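Local coordinates for protein transcriptional regulator, PadR family (Bacillus cereus, PDB 4ESB) that probably represses transcription by binding operator DNA as a dimer through winged helix-turn-helix domains, as in other PadR-family regulators, at residues 6-10 / 37-41; 22-27 / 71-75. All blocks are in the same frame, centred on the assembly; numbering follows the deposited sequence.

Contact 1: residues 6-10 / 37-41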
loop_
_atom_site.group_PDB
_atom_site.type_symbol
_atom_site.label_atom_id
_atom_site.label_comp_id
_atom_site.label_asym_id
_atom_site.label_seq_id
_atom_site.Cartn_x
_atom_site.Cartn_y
_atom_site.Cartn_z
ATOM N N LEU A 6 1.625 -1.837 -6.274
ATOM C CA LEU A 6 2.881 -1.172 -6.602
ATOM C C LEU A 6 2.645 0.281 -7.010
ATOM O O LEU A 6 3.529 1.125 -6.865
ATOM C CB LEU A 6 3.592 -1.913 -7.736
ATOM C CG LEU A 6 4.584 -3.016 -7.351
ATOM C CD1 LEU A 6 4.950 -3.839 -8.577
ATOM C CD2 LEU A 6 5.835 -2.427 -6.719
ATOM N N LYS A 7 1.449 0.569 -7.518
ATOM C CA LYS A 7 1.106 1.913 -7.975
ATOM C C LYS A 7 0.734 2.835 -6.820
ATOM O O LYS A 7 0.879 4.054 -6.921
ATOM C CB LYS A 7 -0.043 1.848 -8.983
ATOM C CG LYS A 7 0.382 1.319 -10.338
ATOM C CD LYS A 7 -0.685 0.454 -10.979
ATOM C CE LYS A 7 -0.058 -0.556 -11.927
ATOM N NZ LYS A 7 -0.902 -0.829 -13.115
ATOM N N GLY A 8 0.252 2.255 -5.727
ATOM C CA GLY A 8 -0.094 3.028 -4.550
ATOM C C GLY A 8 1.112 3.764 -3.995
ATOM O O GLY A 8 1.028 4.937 -3.627
ATOM N N VAL A 9 2.245 3.070 -3.958
ATOM C CA VAL A 9 3.452 3.583 -3.321
ATOM C C VAL A 9 4.474 4.130 -4.318
ATOM O O VAL A 9 5.569 4.532 -3.930
ATOM C CB VAL A 9 4.146 2.472 -2.512
ATOM C CG1 VAL A 9 3.195 1.896 -1.474
ATOM C CG2 VAL A 9 4.654 1.379 -3.445
ATOM N N LEU A 10 4.117 4.149 -5.596
ATOM C CA LEU A 10 5.064 4.517 -6.645
ATOM C C LEU A 10 5.380 6.012 -6.629
ATOM O O LEU A 10 6.528 6.412 -6.829
ATOM C CB LEU A 10 4.523 4.100 -8.014
ATOM C CG LEU A 10 5.384 4.412 -9.240
ATOM C CD1 LEU A 10 6.724 3.691 -9.184
ATOM C CD2 LEU A 10 4.627 4.034 -10.500
ATOM N N PHE A 37 10.762 -2.290 -9.247
ATOM C CA PHE A 37 9.538 -1.921 -9.954
ATOM C C PHE A 37 9.673 -2.345 -11.412
ATOM O O PHE A 37 9.830 -1.510 -12.302
ATOM C CB PHE A 37 9.280 -0.416 -9.875
ATOM C CG PHE A 37 8.981 0.081 -8.489
ATOM C CD1 PHE A 37 10.005 0.336 -7.588
ATOM C CD2 PHE A 37 7.674 0.310 -8.091
ATOM C CE1 PHE A 37 9.729 0.800 -6.314
ATOM C CE2 PHE A 37 7.392 0.776 -6.818
ATOM C CZ PHE A 37 8.420 1.021 -5.930
ATOM N N THR A 38 9.603 -3.649 -11.650
ATOM C CA THR A 38 9.948 -4.214 -12.954
ATOM C C THR A 38 8.984 -3.829 -14.075
ATOM O O THR A 38 9.334 -3.915 -15.251
ATOM C CB THR A 38 10.032 -5.752 -12.883
ATOM O OG1 THR A 38 8.795 -6.282 -12.391
ATOM C CG2 THR A 38 11.167 -6.183 -11.962
ATOM N N PHE A 39 7.777 -3.405 -13.720
ATOM C CA PHE A 39 6.761 -3.109 -14.727
ATOM C C PHE A 39 6.838 -1.678 -15.258
ATOM O O PHE A 39 6.234 -1.373 -16.286
ATOM C CB PHE A 39 5.362 -3.351 -14.160
ATOM C CG PHE A 39 4.840 -2.210 -13.338
ATOM C CD1 PHE A 39 4.102 -1.195 -13.928
ATOM C CD2 PHE A 39 5.092 -2.147 -11.977
ATOM C CE1 PHE A 39 3.621 -0.141 -13.173
ATOM C CE2 PHE A 39 4.615 -1.097 -11.218
ATOM C CZ PHE A 39 3.878 -0.091 -11.816
ATOM N N VAL A 40 7.564 -0.799 -14.571
ATOM C CA VAL A 40 7.569 0.609 -14.961
ATOM C C VAL A 40 8.411 0.858 -16.209
ATOM O O VAL A 40 9.418 0.192 -16.449
ATOM C CB VAL A 40 8.059 1.551 -13.830
ATOM C CG1 VAL A 40 7.316 1.268 -12.536
ATOM C CG2 VAL A 40 9.565 1.445 -13.632
ATOM N N SER A 41 7.968 1.825 -17.002
ATOM C CA SER A 41 8.712 2.307 -18.153
ATOM C C SER A 41 8.468 3.809 -18.234
ATOM O O SER A 41 7.559 4.323 -17.581
ATOM C CB SER A 41 8.223 1.628 -19.429
ATOM O OG SER A 41 6.899 2.035 -19.727
#
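Leu-6 reaches into the notch between Phe-37 and Phe-39 and touches both rings with different atoms. Its CD2 methyl lies 3.6 Å from CE2 of Phe-37, while on the other side its CB is 3.7 Å from CE2 of Phe-39, with CD1 close to ring atoms CD2 and CE2 of Phe-39. A type I turn from Phe-37 to Val-40, closed by Val-40 N on Phe-37 O at 3.3 Å, sets the two phenylalanines up to receive it. The Phe-37 ring is pinched: Leu-10 CD1 comes within 3.7 Å of Phe-37 CD2 from the opposite side of the ring plane to Leu-6, both arriving obliquely. Leu-10 manages this because its CG stands anti to the backbone N (chi1 180°), which carries the methyl back toward the turn. The Phe-39 ring has Val-40 CG1 centred over one face, 3.7 Å above the plane, and on the other side Leu-6 CB and the bent chain of Lys-7, whose CE is 3.9 Å from Phe-39 CE1.

The contact joins the arm leading into helix 10-20 to the loop between helices 25-34 and 42-54, the latter the likely recognition helix of the winged helix-turn-helix domain. Leu-32 backs Leu-10, Phe-37 and Val-40, and Thr-97 of the second subunit packs on Phe-37, which places the contact beside the dimer interface. No hydrogen bond crosses between the segments, so shape and exclusion of water hold them together, and even Lys-7 contributes through its methylenes.

Contact 2: residues 22-27 / 71-75; sequences EVYGYE and RKYYH. With SO4 (sulfate ion), chain B; GOL (glycerol), chain F.
A single water ties Gly-25 to Lys-72, accepting from Gly-25 N at 2.8 Å and lying 3.0 Å from Lys-72 O. It is also 3.1 Å from O3 of a sulfate ion. The water sits where the short strand 23-24 of this winged helix-turn-helix domain leaves the wing strand 70-76 and turns into helix 25-34. Two residues away on each strand, Tyr-74 N gives a nearly straight bond to Val-23 O at 2.9 Å. The side chains of Val-23 and Tyr-74 share a face of the sheet and both rest on Ile-18 of helix 10-20.

Tyr-24 carries the outer side. With its CG between the backbone N and the carbonyl carbon (chi1 57°), the ring stands beside the wing strand and is sandwiched: Glu-27 CB lies toward the rim of one face, and Arg-71 CD sits over the centre of the other, 3.4 Å from the ring centroid. Beyond CD the guanidinium lies almost flat on the ring, planes 16° apart, in an off-centre cation-pi contact. Tyr-73 meets Tyr-24 as an offset edge-to-face pair, planes at 83°, with the Tyr-24 edge toward the Tyr-73 face.

The sulfate, probably from the crystallisation liquor, takes Arg-71 NH1 on O1 (2.9 Å), in the plane at the guanidinium edge, and the backbone N of Lys-72 on O4 (2.7 Å). It marks an anion-binding spot made by these two donors. A glycerol links the hydroxyls of Tyr-24 and Tyr-73 through its O2 and O3. At the helix start, Glu-27 supplies one half of a capping box: its OE2 accepts from Tyr-24 N at 3.2 Å, on the anti side of the carboxylate.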
loop_
_atom_site.group_PDB
_atom_site.type_symbol
_atom_site.label_atom_id
_atom_site.label_comp_id
_atom_site.label_asym_id
_atom_site.label_seq_id
_atom_site.Cartn_x
_atom_site.Cartn_y
_atom_site.Cartn_z
ATOM N N GLU A 22 19.017 14.518 -8.434
ATOM C CA GLU A 22 18.458 15.038 -9.675
ATOM C C GLU A 22 18.603 13.987 -10.768
ATOM O O GLU A 22 19.711 13.537 -11.055
ATOM C CB GLU A 22 19.200 16.307 -10.098
ATOM C CG GLU A 22 18.337 17.548 -10.184
ATOM C CD GLU A 22 19.086 18.728 -10.765
ATOM O OE1 GLU A 22 20.314 18.824 -10.551
ATOM O OE2 GLU A 22 18.448 19.558 -11.446
ATOM N N VAL A 23 17.491 13.603 -11.383
ATOM C CA VAL A 23 17.517 12.579 -12.427
ATOM C C VAL A 23 16.632 12.944 -13.614
ATOM O O VAL A 23 15.600 13.596 -13.448
ATOM C CB VAL A 23 17.046 11.214 -11.888
ATOM C CG1 VAL A 23 18.032 10.672 -10.858
ATOM C CG2 VAL A 23 15.641 11.325 -11.305
ATOM N N TYR A 24 17.035 12.520 -14.809
ATOM C CA TYR A 24 16.176 12.666 -15.982
ATOM C C TYR A 24 15.316 11.420 -16.159
ATOM O O TYR A 24 15.538 10.405 -15.498
ATOM C CB TYR A 24 16.967 13.014 -17.259
ATOM C CG TYR A 24 18.069 12.055 -17.678
ATOM C CD1 TYR A 24 19.294 12.038 -17.026
ATOM C CD2 TYR A 24 17.899 11.205 -18.764
ATOM C CE1 TYR A 24 20.305 11.179 -17.421
ATOM C CE2 TYR A 24 18.905 10.345 -19.169
ATOM C CZ TYR A 24 20.104 10.337 -18.495
ATOM O OH TYR A 24 21.106 9.480 -18.898
ATOM N N GLY A 25 14.324 11.512 -17.039
ATOM C CA GLY A 25 13.296 10.494 -17.161
ATOM C C GLY A 25 13.808 9.069 -17.254
ATOM O O GLY A 25 13.368 8.195 -16.506
ATOM N N TYR A 26 14.738 8.830 -18.171
ATOM C CA TYR A 26 15.242 7.485 -18.417
ATOM C C TYR A 26 16.039 6.979 -17.220
ATOM O O TYR A 26 15.953 5.808 -16.844
ATOM C CB TYR A 26 16.117 7.470 -19.671
ATOM C CG TYR A 26 16.862 6.171 -19.866
ATOM C CD1 TYR A 26 16.185 5.005 -20.192
ATOM C CD2 TYR A 26 18.242 6.113 -19.723
ATOM C CE1 TYR A 26 16.860 3.816 -20.367
ATOM C CE2 TYR A 26 18.926 4.930 -19.898
ATOM C CZ TYR A 26 18.229 3.784 -20.219
ATOM O OH TYR A 26 18.905 2.600 -20.397
ATOM N N GLU A 27 16.818 7.878 -16.633
ATOM C CA GLU A 27 17.599 7.577 -15.441
ATOM C C GLU A 27 16.678 7.153 -14.297
ATOM O O GLU A 27 16.979 6.218 -13.552
ATOM C CB GLU A 27 18.402 8.815 -15.042
ATOM C CG GLU A 27 19.421 8.606 -13.942
ATOM C CD GLU A 27 20.134 9.896 -13.578
ATOM O OE1 GLU A 27 21.020 9.866 -12.698
ATOM O OE2 GLU A 27 19.802 10.942 -14.174
ATOM N N ARG A 71 19.679 17.856 -20.776
ATOM C CA ARG A 71 18.562 16.978 -20.465
ATOM C C ARG A 71 17.614 17.669 -19.493
ATOM O O ARG A 71 17.974 18.661 -18.859
ATOM C CB ARG A 71 19.078 15.681 -19.844
ATOM C CG ARG A 71 20.038 14.901 -20.729
ATOM C CD ARG A 71 20.532 13.643 -20.032
ATOM N NE ARG A 71 21.482 12.894 -20.849
ATOM C CZ ARG A 71 21.144 12.114 -21.873
ATOM N NH1 ARG A 71 19.872 11.980 -22.226
ATOM N NH2 ARG A 71 22.083 11.472 -22.553
ATOM N N LYS A 72 16.403 17.137 -19.377
ATOM C CA LYS A 72 15.416 17.673 -18.450
ATOM C C LYS A 72 15.480 16.919 -17.124
ATOM O O LYS A 72 14.847 15.875 -16.960
ATOM C CB LYS A 72 14.015 17.586 -19.060
ATOM C CG LYS A 72 12.903 18.120 -18.171
ATOM C CD LYS A 72 11.640 18.410 -18.975
ATOM C CE LYS A 72 10.471 18.766 -18.069
ATOM N NZ LYS A 72 9.150 18.618 -18.747
ATOM N N TYR A 73 16.255 17.455 -16.183
ATOM C CA TYR A 73 16.424 16.840 -14.872
ATOM C C TYR A 73 15.312 17.288 -13.931
ATOM O O TYR A 73 14.927 18.455 -13.929
ATOM C CB TYR A 73 17.776 17.224 -14.268
ATOM C CG TYR A 73 18.971 16.565 -14.922
ATOM C CD1 TYR A 73 19.432 15.330 -14.486
ATOM C CD2 TYR A 73 19.645 17.183 -15.967
ATOM C CE1 TYR A 73 20.529 14.726 -15.075
ATOM C CE2 TYR A 73 20.742 16.589 -16.562
ATOM C CZ TYR A 73 21.179 15.360 -16.113
ATOM O OH TYR A 73 22.270 14.763 -16.702
ATOM N N TYR A 74 14.809 16.360 -13.123
ATOM C CA TYR A 74 13.753 16.671 -12.167
ATOM C C TYR A 74 14.318 16.829 -10.760
ATOM O O TYR A 74 15.166 16.046 -10.330
ATOM C CB TYR A 74 12.692 15.569 -12.151
ATOM C CG TYR A 74 11.936 15.399 -13.448
ATOM C CD1 TYR A 74 10.867 16.227 -13.765
ATOM C CD2 TYR A 74 12.279 14.398 -14.346
ATOM C CE1 TYR A 74 10.171 16.071 -14.946
ATOM C CE2 TYR A 74 11.587 14.233 -15.531
ATOM C CZ TYR A 74 10.534 15.072 -15.825
ATOM O OH TYR A 74 9.841 14.913 -17.003
ATOM N N HIS A 75 13.849 17.850 -10.050
ATOM C CA HIS A 75 14.157 17.995 -8.632
ATOM C C HIS A 75 12.872 18.189 -7.837
ATOM O O HIS A 75 11.837 18.556 -8.388
ATOM C CB HIS A 75 15.123 19.158 -8.386
ATOM C CG HIS A 75 14.552 20.503 -8.716
ATOM N ND1 HIS A 75 13.562 21.096 -7.966
ATOM C CD2 HIS A 75 14.843 21.372 -9.713
ATOM C CE1 HIS A 75 13.263 22.274 -8.489
ATOM N NE2 HIS A 75 14.026 22.463 -9.548
HETATM S S SO4 B . 15.945 13.812 -21.657
HETATM O O1 SO4 B . 17.207 13.142 -21.955
HETATM O O2 SO4 B . 15.502 14.567 -22.828
HETATM O O3 SO4 B . 14.933 12.821 -21.302
HETATM O O4 SO4 B . 16.128 14.723 -20.540
HETATM C C1 GOL F . 25.332 11.684 -19.169
HETATM O O1 GOL F . 24.654 12.092 -20.338
HETATM C C2 GOL F . 24.326 11.510 -18.034
HETATM O O2 GOL F . 23.876 10.174 -17.988
HETATM C C3 GOL F . 24.966 11.886 -16.702
HETATM O O3 GOL F . 23.965 12.279 -15.788
HETATM O O HOH W 1 13.631 13.687 -18.656
#

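Helix 25-34 connects the two contacts: contact 2 holds its N-terminal start against the wing, and the loop of contact 1 follows its far end. Helix 10-20 is likewise shared, beginning in 6-10 and ending just before 22-27. Their centres are 18 Å apart and they do not touch. Contact 1 is partly buried, near the long helix 78-101 and the second subunit, and is wholly apolar across its segments. Contact 2 is a surface contact that no other chain of the assembly touches, and it mixes a backbone strand pairing with tyrosine and arginine stacking, water, sulfate and glycerol. The polar chemistry thus lies on the wing side, the hydrophobic packing toward the dimer.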